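Local coordinates for SusD superfamily protein (Bacteroides vulgatus ATCC 8482, PDB 3JQ0) that probably binds glycans at the outer membrane as a SusD-family nutrient-binding protein, although its own ligand is not established, at residues I209-F214 with L378-T383. Numbering follows the deposited sequence.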
ATOM      1  N   ILE A 209     -21.703   0.089   7.203  1.00  7.47           N
ATOM      2  CA  ILE A 209     -20.981  -1.168   7.441  1.00  7.35           C
ATOM      3  C   ILE A 209     -19.475  -0.926   7.484  1.00  6.83           C
ATOM      4  O   ILE A 209     -18.770  -1.450   8.333  1.00  7.35           O
ATOM      5  CB  ILE A 209     -21.390  -2.254   6.406  1.00  7.61           C
ATOM      6  CG1 ILE A 209     -22.878  -2.612   6.609  1.00  8.75           C
ATOM      7  CG2 ILE A 209     -20.511  -3.472   6.528  1.00  8.78           C
ATOM      8  CD1 ILE A 209     -23.469  -3.354   5.447  1.00 10.38           C
ATOM      9  N   ALA A 210     -18.989  -0.160   6.526  1.00  7.52           N
ATOM     10  CA  ALA A 210     -17.566   0.158   6.490  1.00  7.56           C
ATOM     11  C   ALA A 210     -17.098   0.872   7.750  1.00  7.25           C
ATOM     12  O   ALA A 210     -16.069   0.506   8.337  1.00  7.36           O
ATOM     13  CB  ALA A 210     -17.238   1.009   5.240  1.00  8.05           C
ATOM     14  N   LYS A 211     -17.825   1.917   8.140  1.00  7.68           N
ATOM     15  CA  LYS A 211     -17.504   2.673   9.347  1.00  8.07           C
ATOM     16  C   LYS A 211     -17.394   1.735  10.536  1.00  8.52           C
ATOM     17  O   LYS A 211     -16.461   1.785  11.323  1.00  8.47           O
ATOM     18  CB  LYS A 211     -18.569   3.736   9.603  1.00  8.67           C
ATOM     19  CG  LYS A 211     -18.385   4.486  10.913  1.00  9.86           C
ATOM     20  CD  LYS A 211     -19.429   5.550  11.148  1.00 11.71           C
ATOM     21  CE  LYS A 211     -20.819   5.035  11.238  1.00 15.30           C
ATOM     22  NZ  LYS A 211     -21.788   5.995  11.855  1.00 17.92           N
ATOM     23  N   ASN A 212     -18.379   0.867  10.699  1.00  8.47           N
ATOM     24  CA  ASN A 212     -18.399  -0.052  11.816  1.00  9.06           C
ATOM     25  C   ASN A 212     -17.233  -1.040  11.801  1.00  8.57           C
ATOM     26  O   ASN A 212     -16.705  -1.394  12.845  1.00  9.01           O
ATOM     27  CB  ASN A 212     -19.751  -0.792  11.903  1.00  9.78           C
ATOM     28  CG  ASN A 212     -20.909   0.135  12.232  1.00 15.40           C
ATOM     29  OD1 ASN A 212     -20.739   1.174  12.805  1.00 19.76           O
ATOM     30  ND2 ASN A 212     -22.089  -0.285  11.846  1.00 18.06           N
ATOM     31  N   ALA A 213     -16.848  -1.472  10.601  1.00  8.10           N
ATOM     32  CA  ALA A 213     -15.695  -2.347  10.444  1.00  7.94           C
ATOM     33  C   ALA A 213     -14.401  -1.665  10.881  1.00  7.70           C
ATOM     34  O   ALA A 213     -13.597  -2.223  11.648  1.00  8.23           O
ATOM     35  CB  ALA A 213     -15.585  -2.865   9.008  1.00  8.35           C
ATOM     36  N   PHE A 214     -14.187  -0.424  10.434  1.00  7.79           N
ATOM     37  CA  PHE A 214     -13.023   0.308  10.868  1.00  7.44           C
ATOM     38  C   PHE A 214     -13.012   0.545  12.363  1.00  8.08           C
ATOM     39  O   PHE A 214     -11.962   0.440  13.024  1.00  8.80           O
ATOM     40  CB  PHE A 214     -12.850   1.621  10.089  1.00  8.06           C
ATOM     41  CG  PHE A 214     -12.592   1.431   8.603  1.00  7.34           C
ATOM     42  CD1 PHE A 214     -11.545   0.662   8.132  1.00  8.40           C
ATOM     43  CD2 PHE A 214     -13.402   2.044   7.664  1.00  7.57           C
ATOM     44  CE1 PHE A 214     -11.300   0.510   6.802  1.00  8.83           C
ATOM     45  CE2 PHE A 214     -13.167   1.893   6.313  1.00  8.67           C
ATOM     46  CZ  PHE A 214     -12.116   1.135   5.882  1.00  8.09           C
ATOM     47  N   LEU A 378     -20.799   9.579   4.917  1.00  8.34           N
ATOM     48  CA  LEU A 378     -22.039   9.604   5.699  1.00  9.17           C
ATOM     49  C   LEU A 378     -22.407  10.971   6.228  1.00  8.98           C
ATOM     50  O   LEU A 378     -23.467  11.085   6.838  1.00 11.69           O
ATOM     51  CB  LEU A 378     -21.863   8.668   6.903  1.00  9.17           C
ATOM     52  CG  LEU A 378     -21.876   7.193   6.554  1.00 10.04           C
ATOM     53  CD1 LEU A 378     -21.356   6.347   7.683  1.00 12.36           C
ATOM     54  CD2 LEU A 378     -23.278   6.724   6.081  1.00 11.58           C
ATOM     55  N   GLY A 379     -21.654  12.018   5.940  1.00  8.28           N
ATOM     56  CA  GLY A 379     -21.926  13.343   6.427  1.00  8.91           C
ATOM     57  C   GLY A 379     -21.411  13.620   7.828  1.00  7.98           C
ATOM     58  O   GLY A 379     -21.692  14.670   8.372  1.00  9.13           O
ATOM     59  N   GLU A 380     -20.650  12.707   8.404  1.00  8.65           N
ATOM     60  CA  GLU A 380     -20.116  12.858   9.746  0.50  8.00           C
ATOM     61  C   GLU A 380     -18.762  13.581   9.770  1.00  7.99           C
ATOM     62  O   GLU A 380     -18.071  13.685   8.759  1.00  8.67           O
ATOM     63  CB  GLU A 380     -19.979  11.494  10.415  0.50  7.73           C
ATOM     64  CG  GLU A 380     -21.294  10.725  10.544  0.50  6.60           C
ATOM     65  CD  GLU A 380     -21.081   9.386  11.292  0.50  8.75           C
ATOM     66  OE1 GLU A 380     -20.258   9.304  12.221  0.50  9.67           O
ATOM     67  OE2 GLU A 380     -21.711   8.379  10.932  0.50 11.05           O
ATOM     68  N   ASP A 381     -18.396  14.080  10.942  1.00  8.58           N
ATOM     69  CA  ASP A 381     -17.223  14.884  11.159  1.00  8.32           C
ATOM     70  C   ASP A 381     -15.965  13.997  11.292  1.00  8.01           C
ATOM     71  O   ASP A 381     -15.880  13.197  12.211  1.00  8.96           O
ATOM     72  CB  ASP A 381     -17.413  15.658  12.463  1.00  9.79           C
ATOM     73  CG  ASP A 381     -16.210  16.478  12.841  1.00 10.60           C
ATOM     74  OD1 ASP A 381     -15.382  16.780  11.989  1.00 10.73           O
ATOM     75  OD2 ASP A 381     -16.191  16.926  13.996  1.00 17.55           O
ATOM     76  N   PRO A 382     -14.966  14.185  10.418  1.00  7.64           N
ATOM     77  CA  PRO A 382     -13.714  13.410  10.445  1.00  7.60           C
ATOM     78  C   PRO A 382     -12.565  14.099  11.214  1.00  8.04           C
ATOM     79  O   PRO A 382     -11.425  13.625  11.139  1.00  7.76           O
ATOM     80  CB  PRO A 382     -13.331  13.366   8.961  1.00  8.34           C
ATOM     81  CG  PRO A 382     -13.706  14.757   8.507  1.00  8.29           C
ATOM     82  CD  PRO A 382     -15.009  15.055   9.217  1.00  7.98           C
ATOM     83  N   THR A 383     -12.828  15.205  11.885  1.00  7.70           N
ATOM     84  CA  THR A 383     -11.767  16.016  12.456  1.00  7.54           C
ATOM     85  C   THR A 383     -10.811  15.248  13.344  1.00  8.07           C
ATOM     86  O   THR A 383      -9.602  15.422  13.285  1.00  8.46           O
ATOM     87  CB  THR A 383     -12.353  17.235  13.189  1.00  8.33           C
ATOM     88  OG1 THR A 383     -13.086  18.057  12.263  1.00  8.69           O
ATOM     89  CG2 THR A 383     -11.274  18.071  13.893  1.00 10.11           C
TER
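Lys211 on helix 204-217 faces Leu378 and Glu380 in the loop that joins helices 364-377 and 383-394, and the backbones stay well apart, with the CA atoms of Lys211 and Leu378 separated by 9.1 Å. Side chains alone bridge this distance. Lys211 leaves its helix with CG anti to the backbone N (chi1 175°) and bends at chi3 (62°), which carries NZ to the carboxylate of Glu380. The two side chains meet head-on, and Lys211 NZ and Glu380 OE2 form a salt bridge of 2.6 Å. OE2 accepts through its syn lone pair, while Glu380 OE1 stays 3.7 Å from Lys211 NZ. Glu380 was modelled in two conformers, and this pairing describes one of them. One bond back from NZ, Lys211 CE lies 3.8 Å from Leu378 CD1. Leu378 also packs on Tyr207 and Thr208 of helix 204-217. The loop is a tight helix-to-helix connection in the largely helical, TPR-related SusD fold. Gly379, with positive phi, follows the helix in a Schellman motif. Asp381 then makes an Asx turn, in which OD1 accepts from the backbone N of Thr383 at 3.0 Å, from above the carboxylate plane, and from Thr383 OG1 through its syn lone pair. Replacing Lys211 with an alanine would probably leave Glu380 without this cationic partner and Leu378 CD1 without the methylene packed against it. Lys211 also touches Leu371, and Glu380 touches Lys375, both on helix 364-377.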